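Local structure of aldose-aldose oxidoreductase (Caulobacter crescentus, 5A04) at residues I261-A264 / T265-Q268; N139-A142 / I143-R147; M184-G187 / I188-L191. The protein probably oxidises one aldose while reducing another, using a tightly held NADP(H) cofactor that shuttles hydride between the two sugars. All blocks are in the same frame, centred on the assembly; numbering follows the deposited sequence.

Interaction 1: residues I261-A264 / T265-Q268; sequences IDPA and TSYQ. With NDP (NADPH dihydro-nicotinamide-adenine-dinucleotide phosphate), chain G.
S266 turns its hydroxyl back against the CB-CG bond of P263: OG of S266 lies 3.4 Å from CB of P263 and equally near CG, so the oxygen makes the nearest approach to the proline, with CB of S266 farther off. The same OG, set between the backbone N and the carbonyl carbon (chi1 50°), donates to the carbonyl O of Q268 at 2.8 Å, approaching from above the carbonyl plane. P263 follows a cis peptide bond, which turns the chain as it leaves strand 257-261. This loop leads on to strand 272-275 in the large mixed sheet of the C-terminal domain and carries T265 and Y267 to the pocket for glucose. Without its hydroxyl, as with an alanine here, S266 would probably leave the Q268 carbonyl without this donor and a gap beside the P263 ring. T265 sends its methyl CG2 back over the A264 carbonyl, 3.4 Å from C of A264, while its OG1 bonds to H161. Y267 stands apart from this packing. Its hydroxyl reaches the nicotinamide, OH of Y267 lying 3.3 Å from C4N of NDP, the hydride-carrying carbon, while O7N of NDP sits in plane at the ring edge, 3.6 Å from CE1 of Y267.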
loop_
_atom_site.group_PDB
_atom_site.type_symbol
_atom_site.label_atom_id
_atom_site.label_comp_id
_atom_site.label_asym_id
_atom_site.label_seq_id
_atom_site.Cartn_x
_atom_site.Cartn_y
_atom_site.Cartn_z
ATOM N N ILE A 261 3.065 -6.500 -10.029
ATOM C CA ILE A 261 3.131 -7.959 -10.073
ATOM C C ILE A 261 2.418 -8.480 -8.843
ATOM O O ILE A 261 2.658 -7.999 -7.728
ATOM C CB ILE A 261 4.587 -8.499 -10.094
ATOM C CG1 ILE A 261 5.489 -7.614 -10.948
ATOM C CG2 ILE A 261 4.620 -9.957 -10.598
ATOM C CD1 ILE A 261 6.952 -8.077 -10.964
ATOM N N ASP A 262 1.529 -9.449 -9.043
ATOM C CA ASP A 262 0.771 -10.047 -7.945
ATOM C C ASP A 262 0.313 -11.450 -8.358
ATOM O O ASP A 262 -0.570 -11.580 -9.201
ATOM C CB ASP A 262 -0.426 -9.157 -7.592
ATOM C CG ASP A 262 -1.199 -9.642 -6.380
ATOM O OD1 ASP A 262 -0.819 -10.656 -5.749
ATOM O OD2 ASP A 262 -2.207 -8.981 -6.048
ATOM N N PRO A 263 0.920 -12.500 -7.780
ATOM C CA PRO A 263 1.993 -12.475 -6.774
ATOM C C PRO A 263 3.324 -12.008 -7.368
ATOM O O PRO A 263 3.575 -12.225 -8.545
ATOM C CB PRO A 263 2.088 -13.939 -6.334
ATOM C CG PRO A 263 1.704 -14.704 -7.576
ATOM C CD PRO A 263 0.591 -13.881 -8.194
ATOM N N ALA A 264 4.163 -11.375 -6.561
ATOM C CA ALA A 264 5.400 -10.784 -7.066
ATOM C C ALA A 264 6.646 -11.644 -6.812
ATOM O O ALA A 264 7.506 -11.774 -7.684
ATOM C CB ALA A 264 5.602 -9.389 -6.443
ATOM N N THR A 265 6.758 -12.221 -5.618
ATOM C CA THR A 265 8.029 -12.850 -5.215
ATOM C C THR A 265 7.799 -14.279 -4.730
ATOM O O THR A 265 8.561 -14.834 -3.935
ATOM C CB THR A 265 8.731 -12.016 -4.120
ATOM O OG1 THR A 265 7.891 -11.952 -2.970
ATOM C CG2 THR A 265 9.010 -10.587 -4.624
ATOM N N SER A 266 6.726 -14.869 -5.227
ATOM C CA SER A 266 6.392 -16.253 -4.917
ATOM C C SER A 266 7.308 -17.219 -5.673
ATOM O O SER A 266 8.073 -16.803 -6.537
ATOM C CB SER A 266 4.939 -16.509 -5.272
ATOM O OG SER A 266 4.689 -16.066 -6.591
ATOM N N TYR A 267 7.237 -18.505 -5.344
ATOM C CA TYR A 267 8.076 -19.504 -6.019
ATOM C C TYR A 267 7.686 -19.641 -7.494
ATOM O O TYR A 267 8.529 -19.876 -8.363
ATOM C CB TYR A 267 7.971 -20.866 -5.315
ATOM C CG TYR A 267 8.394 -20.887 -3.854
ATOM C CD1 TYR A 267 9.348 -19.996 -3.357
ATOM C CD2 TYR A 267 7.849 -21.813 -2.968
ATOM C CE1 TYR A 267 9.736 -20.031 -2.025
ATOM C CE2 TYR A 267 8.231 -21.847 -1.630
ATOM C CZ TYR A 267 9.172 -20.949 -1.165
ATOM O OH TYR A 267 9.558 -20.975 0.158
ATOM N N GLN A 268 6.390 -19.506 -7.764
ATOM C CA GLN A 268 5.873 -19.495 -9.121
ATOM C C GLN A 268 4.558 -18.720 -9.160
ATOM O O GLN A 268 4.053 -18.279 -8.125
ATOM C CB GLN A 268 5.657 -20.927 -9.628
ATOM C CG GLN A 268 4.825 -21.783 -8.678
ATOM C CD GLN A 268 4.736 -23.242 -9.119
ATOM O OE1 GLN A 268 5.248 -23.621 -10.175
ATOM N NE2 GLN A 268 4.085 -24.065 -8.305
HETATM P PA NDP G . 13.271 -25.054 8.194
HETATM O O1A NDP G . 12.953 -24.957 9.645
HETATM O O2A NDP G . 12.281 -25.717 7.277
HETATM O O5B NDP G . 14.727 -25.786 7.974
HETATM C C5B NDP G . 15.669 -25.194 8.823
HETATM C C4B NDP G . 16.815 -26.212 8.914
HETATM O O4B NDP G . 17.976 -25.619 9.499
HETATM C C3B NDP G . 16.397 -27.387 9.829
HETATM O O3B NDP G . 15.711 -28.367 9.116
HETATM C C2B NDP G . 17.772 -27.953 10.207
HETATM O O2B NDP G . 18.288 -28.692 9.262
HETATM C C1B NDP G . 18.644 -26.625 10.234
HETATM N N9A NDP G . 18.904 -26.156 11.598
HETATM C C8A NDP G . 20.146 -26.001 12.205
HETATM N N7A NDP G . 20.060 -25.575 13.480
HETATM C C5A NDP G . 18.687 -25.448 13.712
HETATM C C6A NDP G . 17.954 -25.041 14.842
HETATM N N6A NDP G . 18.608 -24.676 15.998
HETATM N N1A NDP G . 16.587 -24.996 14.830
HETATM C C2A NDP G . 16.002 -25.375 13.633
HETATM N N3A NDP G . 16.562 -25.774 12.485
HETATM C C4A NDP G . 17.939 -25.809 12.548
HETATM O O3 NDP G . 13.442 -23.449 7.806
HETATM P PN NDP G . 13.310 -23.064 6.230
HETATM O O1N NDP G . 14.117 -23.926 5.346
HETATM O O2N NDP G . 11.950 -22.508 5.872
HETATM O O5D NDP G . 14.203 -21.550 6.268
HETATM C C5D NDP G . 15.574 -21.722 6.502
HETATM C C4D NDP G . 16.289 -20.454 5.957
HETATM O O4D NDP G . 15.907 -20.277 4.558
HETATM C C3D NDP G . 15.810 -19.150 6.697
HETATM O O3D NDP G . 16.899 -18.214 6.787
HETATM C C2D NDP G . 14.746 -18.586 5.766
HETATM O O2D NDP G . 14.676 -17.171 5.824
HETATM C C1D NDP G . 15.339 -19.000 4.373
HETATM N N1N NDP G . 14.263 -19.169 3.393
HETATM C C2N NDP G . 14.326 -18.512 2.176
HETATM C C3N NDP G . 13.328 -18.701 1.263
HETATM C C7N NDP G . 13.388 -18.006 -0.022
HETATM O O7N NDP G . 12.431 -18.008 -0.819
HETATM N N7N NDP G . 14.552 -17.328 -0.369
HETATM C C4N NDP G . 12.163 -19.592 1.524
HETATM C C5N NDP G . 12.168 -20.209 2.858
HETATM C C6N NDP G . 13.168 -20.003 3.713
HETATM P P2B NDP G . 19.123 -30.126 9.725
HETATM O O1X NDP G . 20.107 -29.560 10.724
HETATM O O2X NDP G . 17.973 -30.906 10.284
HETATM O O3X NDP G . 19.703 -30.606 8.397
#

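Interaction 2: residues N139-A142 / I143-R147; sequences NIEA and IKLVR
I143 lays its longer branch alongside the carbonyl of N139, one turn earlier: CG1 of I143 comes within 3.3 Å of O of N139, a position set by chi1 of -66°, which swings CG1 beside its own backbone N. That same carbonyl oxygen accepts the amide N of I143 at 3.0 Å in an almost straight bond (175°). L145 repeats the pattern on E141, its CG resting 3.4 Å from O of E141 while its N donates to that oxygen at 2.9 Å. Side chain meets side chain more loosely here, CG of E141 lying 4.5 Å from CD1 of L145, and the carboxylate runs on to a salt bridge with R283. V146 places CG2 3.4 Å from O of A142, beside the bond from its N. Farther along, CG2 of I143 sits over the centre of one face of the R147 guanidinium, 4.1 Å above its plane, while CG1 of V146 lies at its edge. R147 reaches the carbonyls of Y196 and L197 at the end of helix 182-198, and A142 packs on L197 and Y250. Successive i to i+4 bonds are the signature of a regular alpha-helix, here 137-147, lying against helix 182-198 and the mixed sheet.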
loop_
_atom_site.group_PDB
_atom_site.type_symbol
_atom_site.label_atom_id
_atom_site.label_comp_id
_atom_site.label_asym_id
_atom_site.label_seq_id
_atom_site.Cartn_x
_atom_site.Cartn_y
_atom_site.Cartn_z
ATOM N N ASN A 139 10.024 -9.874 -12.308
ATOM C CA ASN A 139 10.768 -8.853 -11.562
ATOM C C ASN A 139 11.802 -8.162 -12.443
ATOM O O ASN A 139 11.936 -6.938 -12.428
ATOM C CB ASN A 139 11.436 -9.476 -10.329
ATOM C CG ASN A 139 10.461 -9.698 -9.201
ATOM O OD1 ASN A 139 10.320 -8.846 -8.320
ATOM N ND2 ASN A 139 9.756 -10.827 -9.227
ATOM N N ILE A 140 12.529 -8.948 -13.227
ATOM C CA ILE A 140 13.507 -8.391 -14.149
ATOM C C ILE A 140 12.833 -7.433 -15.140
ATOM O O ILE A 140 13.338 -6.340 -15.392
ATOM C CB ILE A 140 14.246 -9.515 -14.888
ATOM C CG1 ILE A 140 15.159 -10.251 -13.898
ATOM C CG2 ILE A 140 15.068 -8.963 -16.037
ATOM C CD1 ILE A 140 15.776 -11.506 -14.459
ATOM N N GLU A 141 11.669 -7.827 -15.650
ATOM C CA GLU A 141 10.897 -6.980 -16.565
ATOM C C GLU A 141 10.473 -5.648 -15.916
ATOM O O GLU A 141 10.585 -4.593 -16.540
ATOM C CB GLU A 141 9.664 -7.735 -17.065
ATOM C CG GLU A 141 8.898 -7.011 -18.176
ATOM C CD GLU A 141 9.451 -7.274 -19.577
ATOM O OE1 GLU A 141 10.320 -8.154 -19.750
ATOM O OE2 GLU A 141 9.005 -6.586 -20.521
ATOM N N ALA A 142 10.004 -5.704 -14.671
ATOM C CA ALA A 142 9.615 -4.486 -13.943
ATOM C C ALA A 142 10.802 -3.544 -13.756
ATOM O O ALA A 142 10.711 -2.342 -14.009
ATOM C CB ALA A 142 9.015 -4.842 -12.575
ATOM N N ILE A 143 11.912 -4.094 -13.283
ATOM C CA ILE A 143 13.117 -3.299 -13.100
ATOM C C ILE A 143 13.514 -2.628 -14.414
ATOM O O ILE A 143 13.806 -1.429 -14.434
ATOM C CB ILE A 143 14.295 -4.156 -12.574
ATOM C CG1 ILE A 143 14.008 -4.656 -11.151
ATOM C CG2 ILE A 143 15.591 -3.355 -12.586
ATOM C CD1 ILE A 143 14.977 -5.756 -10.682
ATOM N N LYS A 144 13.491 -3.385 -15.512
ATOM C CA LYS A 144 13.881 -2.832 -16.814
ATOM C C LYS A 144 12.945 -1.714 -17.278
ATOM O O LYS A 144 13.403 -0.702 -17.814
ATOM C CB LYS A 144 13.931 -3.925 -17.886
ATOM C CG LYS A 144 14.558 -3.438 -19.198
ATOM C CD LYS A 144 16.087 -3.393 -19.103
ATOM C CE LYS A 144 16.727 -2.499 -20.169
ATOM N NZ LYS A 144 16.210 -2.758 -21.544
ATOM N N LEU A 145 11.644 -1.901 -17.076
ATOM C CA LEU A 145 10.671 -0.862 -17.412
ATOM C C LEU A 145 10.996 0.439 -16.689
ATOM O O LEU A 145 10.975 1.513 -17.288
ATOM C CB LEU A 145 9.251 -1.318 -17.067
ATOM C CG LEU A 145 8.598 -2.249 -18.097
ATOM C CD1 LEU A 145 7.322 -2.861 -17.549
ATOM C CD2 LEU A 145 8.305 -1.472 -19.387
ATOM N N VAL A 146 11.312 0.336 -15.401
ATOM C CA VAL A 146 11.641 1.519 -14.620
ATOM C C VAL A 146 12.882 2.189 -15.176
ATOM O O VAL A 146 12.900 3.404 -15.388
ATOM C CB VAL A 146 11.871 1.175 -13.138
ATOM C CG1 VAL A 146 12.411 2.382 -12.392
ATOM C CG2 VAL A 146 10.572 0.674 -12.510
ATOM N N ARG A 147 13.913 1.391 -15.420
ATOM C CA ARG A 147 15.207 1.924 -15.852
ATOM C C ARG A 147 15.147 2.535 -17.238
ATOM O O ARG A 147 15.894 3.471 -17.534
ATOM C CB ARG A 147 16.276 0.830 -15.832
ATOM C CG ARG A 147 16.519 0.224 -14.468
ATOM C CD ARG A 147 17.123 1.223 -13.488
ATOM N NE ARG A 147 17.577 0.548 -12.274
ATOM C CZ ARG A 147 16.809 0.310 -11.213
ATOM N NH1 ARG A 147 15.536 0.689 -11.199
ATOM N NH2 ARG A 147 17.314 -0.323 -10.164
#

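Interaction 3: residues M184-G187 / I188-L191; sequences MDIG and IYSL. With BGC (beta-D-glucopyranose), chain H; NDP (NADPH dihydro-nicotinamide-adenine-dinucleotide phosphate), chain G.
The sugar-binding start of helix 182-198 presents D185 and Y189, one turn apart, to the bound glucose. The carboxylate of D185 takes two hydroxyls, one on each oxygen: O2 of BGC donates to OD1 of D185 at 2.7 Å and O3 of BGC to OD2 of D185 at 2.8 Å. R172 forms a salt bridge with OD1, which probably helps to hold the carboxylate in place. Y189 meets the anomeric hydroxyl in the plane of its ring, its OH only 2.4 Å from O1 of BGC, a very short hydrogen bond. The nicotinamide carboxamide is close too, O7N of NDP being 3.1 Å from OH of Y189. Behind the sugar the helix widens into a pi-type turn at 184-187, and the N of Y189 bonds to O of I186 at 3.0 Å from above the carbonyl plane. I186 crosses the tyrosine at about a right angle, its CD1 3.7 Å from CD1 of Y189; CG1 lies anti to the backbone N (chi1 -180°) and carries the methyl to the ring. G187 brings back the regular helical pattern, its O accepting N of L191 in the carbonyl plane, plus a weak bond from S190. OG of S190 is hydrogen-bonded to H161 and the V240 carbonyl.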
loop_
_atom_site.group_PDB
_atom_site.type_symbol
_atom_site.label_atom_id
_atom_site.label_comp_id
_atom_site.label_asym_id
_atom_site.label_seq_id
_atom_site.Cartn_x
_atom_site.Cartn_y
_atom_site.Cartn_z
ATOM N N MET A 184 11.804 -9.673 9.398
ATOM C CA MET A 184 13.013 -10.436 9.125
ATOM C C MET A 184 12.733 -11.491 8.055
ATOM O O MET A 184 13.581 -11.750 7.201
ATOM C CB MET A 184 13.544 -11.072 10.418
ATOM C CG MET A 184 14.173 -10.073 11.377
ATOM S SD MET A 184 15.628 -9.283 10.665
ATOM C CE MET A 184 16.818 -10.593 10.806
ATOM N N ASP A 185 11.518 -12.031 8.044
ATOM C CA ASP A 185 11.230 -13.190 7.204
ATOM C C ASP A 185 10.616 -12.879 5.853
ATOM O O ASP A 185 11.010 -13.452 4.834
ATOM C CB ASP A 185 10.290 -14.141 7.937
ATOM C CG ASP A 185 10.045 -15.412 7.153
ATOM O OD1 ASP A 185 10.997 -16.220 7.031
ATOM O OD2 ASP A 185 8.920 -15.586 6.637
ATOM N N ILE A 186 9.606 -12.022 5.856
ATOM C CA ILE A 186 8.791 -11.845 4.668
ATOM C C ILE A 186 8.709 -10.360 4.304
ATOM O O ILE A 186 8.713 -9.989 3.122
ATOM C CB ILE A 186 7.374 -12.489 4.881
ATOM C CG1 ILE A 186 6.512 -12.313 3.642
ATOM C CG2 ILE A 186 6.685 -11.971 6.140
ATOM C CD1 ILE A 186 7.121 -12.973 2.426
ATOM N N GLY A 187 8.678 -9.497 5.312
ATOM C CA GLY A 187 8.669 -8.064 5.064
ATOM C C GLY A 187 9.920 -7.586 4.350
ATOM O O GLY A 187 9.897 -6.595 3.615
ATOM N N ILE A 188 11.019 -8.308 4.549
ATOM C CA ILE A 188 12.256 -7.993 3.851
ATOM C C ILE A 188 12.063 -8.000 2.320
ATOM O O ILE A 188 12.762 -7.277 1.603
ATOM C CB ILE A 188 13.370 -8.980 4.269
ATOM C CG1 ILE A 188 14.737 -8.529 3.738
ATOM C CG2 ILE A 188 13.012 -10.401 3.838
ATOM C CD1 ILE A 188 15.906 -9.253 4.406
ATOM N N TYR A 189 11.105 -8.779 1.805
ATOM C CA TYR A 189 10.849 -8.715 0.355
ATOM C C TYR A 189 10.280 -7.362 -0.075
ATOM O O TYR A 189 10.566 -6.886 -1.180
ATOM C CB TYR A 189 9.895 -9.828 -0.099
ATOM C CG TYR A 189 10.516 -11.206 -0.079
ATOM C CD1 TYR A 189 10.456 -11.997 1.063
ATOM C CD2 TYR A 189 11.145 -11.721 -1.206
ATOM C CE1 TYR A 189 11.016 -13.266 1.088
ATOM C CE2 TYR A 189 11.701 -12.991 -1.193
ATOM C CZ TYR A 189 11.634 -13.754 -0.049
ATOM O OH TYR A 189 12.191 -15.012 -0.035
ATOM N N SER A 190 9.460 -6.750 0.773
ATOM C CA SER A 190 8.929 -5.417 0.469
ATOM C C SER A 190 10.058 -4.391 0.424
ATOM O O SER A 190 10.113 -3.539 -0.460
ATOM C CB SER A 190 7.893 -4.989 1.518
ATOM O OG SER A 190 6.763 -5.842 1.506
ATOM N N LEU A 191 10.940 -4.462 1.419
ATOM C CA LEU A 191 12.083 -3.565 1.497
ATOM C C LEU A 191 13.035 -3.757 0.322
ATOM O O LEU A 191 13.448 -2.789 -0.329
ATOM C CB LEU A 191 12.817 -3.803 2.821
ATOM C CG LEU A 191 14.217 -3.218 2.947
ATOM C CD1 LEU A 191 14.150 -1.694 2.813
ATOM C CD2 LEU A 191 14.800 -3.645 4.296
HETATM C C2 BGC H . 10.211 -16.898 3.688
HETATM C C3 BGC H . 9.083 -17.932 3.805
HETATM C C4 BGC H . 7.966 -17.586 2.865
HETATM C C5 BGC H . 8.480 -17.370 1.451
HETATM C C6 BGC H . 7.336 -16.796 0.575
HETATM C C1 BGC H . 10.605 -16.882 2.279
HETATM O O1 BGC H . 11.749 -16.045 2.107
HETATM O O2 BGC H . 11.285 -17.290 4.534
HETATM O O3 BGC H . 8.638 -17.913 5.152
HETATM O O4 BGC H . 7.002 -18.628 2.873
HETATM O O5 BGC H . 9.535 -16.435 1.442
HETATM O O6 BGC H . 7.728 -16.762 -0.803
HETATM P PA NDP G . 13.271 -25.054 8.194
HETATM O O1A NDP G . 12.953 -24.957 9.645
HETATM O O2A NDP G . 12.281 -25.717 7.277
HETATM O O5B NDP G . 14.727 -25.786 7.974
HETATM C C5B NDP G . 15.669 -25.194 8.823
HETATM C C4B NDP G . 16.815 -26.212 8.914
HETATM O O4B NDP G . 17.976 -25.619 9.499
HETATM C C3B NDP G . 16.397 -27.387 9.829
HETATM O O3B NDP G . 15.711 -28.367 9.116
HETATM C C2B NDP G . 17.772 -27.953 10.207
HETATM O O2B NDP G . 18.288 -28.692 9.262
HETATM C C1B NDP G . 18.644 -26.625 10.234
HETATM N N9A NDP G . 18.904 -26.156 11.598
HETATM C C8A NDP G . 20.146 -26.001 12.205
HETATM N N7A NDP G . 20.060 -25.575 13.480
HETATM C C5A NDP G . 18.687 -25.448 13.712
HETATM C C6A NDP G . 17.954 -25.041 14.842
HETATM N N6A NDP G . 18.608 -24.676 15.998
HETATM N N1A NDP G . 16.587 -24.996 14.830
HETATM C C2A NDP G . 16.002 -25.375 13.633
HETATM N N3A NDP G . 16.562 -25.774 12.485
HETATM C C4A NDP G . 17.939 -25.809 12.548
HETATM O O3 NDP G . 13.442 -23.449 7.806
HETATM P PN NDP G . 13.310 -23.064 6.230
HETATM O O1N NDP G . 14.117 -23.926 5.346
HETATM O O2N NDP G . 11.950 -22.508 5.872
HETATM O O5D NDP G . 14.203 -21.550 6.268
HETATM C C5D NDP G . 15.574 -21.722 6.502
HETATM C C4D NDP G . 16.289 -20.454 5.957
HETATM O O4D NDP G . 15.907 -20.277 4.558
HETATM C C3D NDP G . 15.810 -19.150 6.697
HETATM O O3D NDP G . 16.899 -18.214 6.787
HETATM C C2D NDP G . 14.746 -18.586 5.766
HETATM O O2D NDP G . 14.676 -17.171 5.824
HETATM C C1D NDP G . 15.339 -19.000 4.373
HETATM N N1N NDP G . 14.263 -19.169 3.393
HETATM C C2N NDP G . 14.326 -18.512 2.176
HETATM C C3N NDP G . 13.328 -18.701 1.263
HETATM C C7N NDP G . 13.388 -18.006 -0.022
HETATM O O7N NDP G . 12.431 -18.008 -0.819
HETATM N N7N NDP G . 14.552 -17.328 -0.369
HETATM C C4N NDP G . 12.163 -19.592 1.524
HETATM C C5N NDP G . 12.168 -20.209 2.858
HETATM C C6N NDP G . 13.168 -20.003 3.713
HETATM P P2B NDP G . 19.123 -30.126 9.725
HETATM O O1X NDP G . 20.107 -29.560 10.724
HETATM O O2X NDP G . 17.973 -30.906 10.284
HETATM O O3X NDP G . 19.703 -30.606 8.397
#

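Overall arrangement
Interactions 1 and 3 both reach NADPH and glucose, although their centres lie about 14 Å apart: loop 261-268 brings Y267 to the nicotinamide, and helix segment 184-191 brings D185 and Y189 to the sugar. They touch where OG1 of T265 packs 3.7 Å from CD2 of Y189, and H161 bonds to both T265 and S190. Interaction 2 stands farther back, the side chain of N139 being about 11 Å from either ligand, yet it meets interaction 1 through a probable hydrogen bond of 2.9 Å from ND2 of N139 to O of A264. Interactions 2 and 3 do not touch, their nearest atoms lying about 7 Å apart; the loop of interaction 1 touches both.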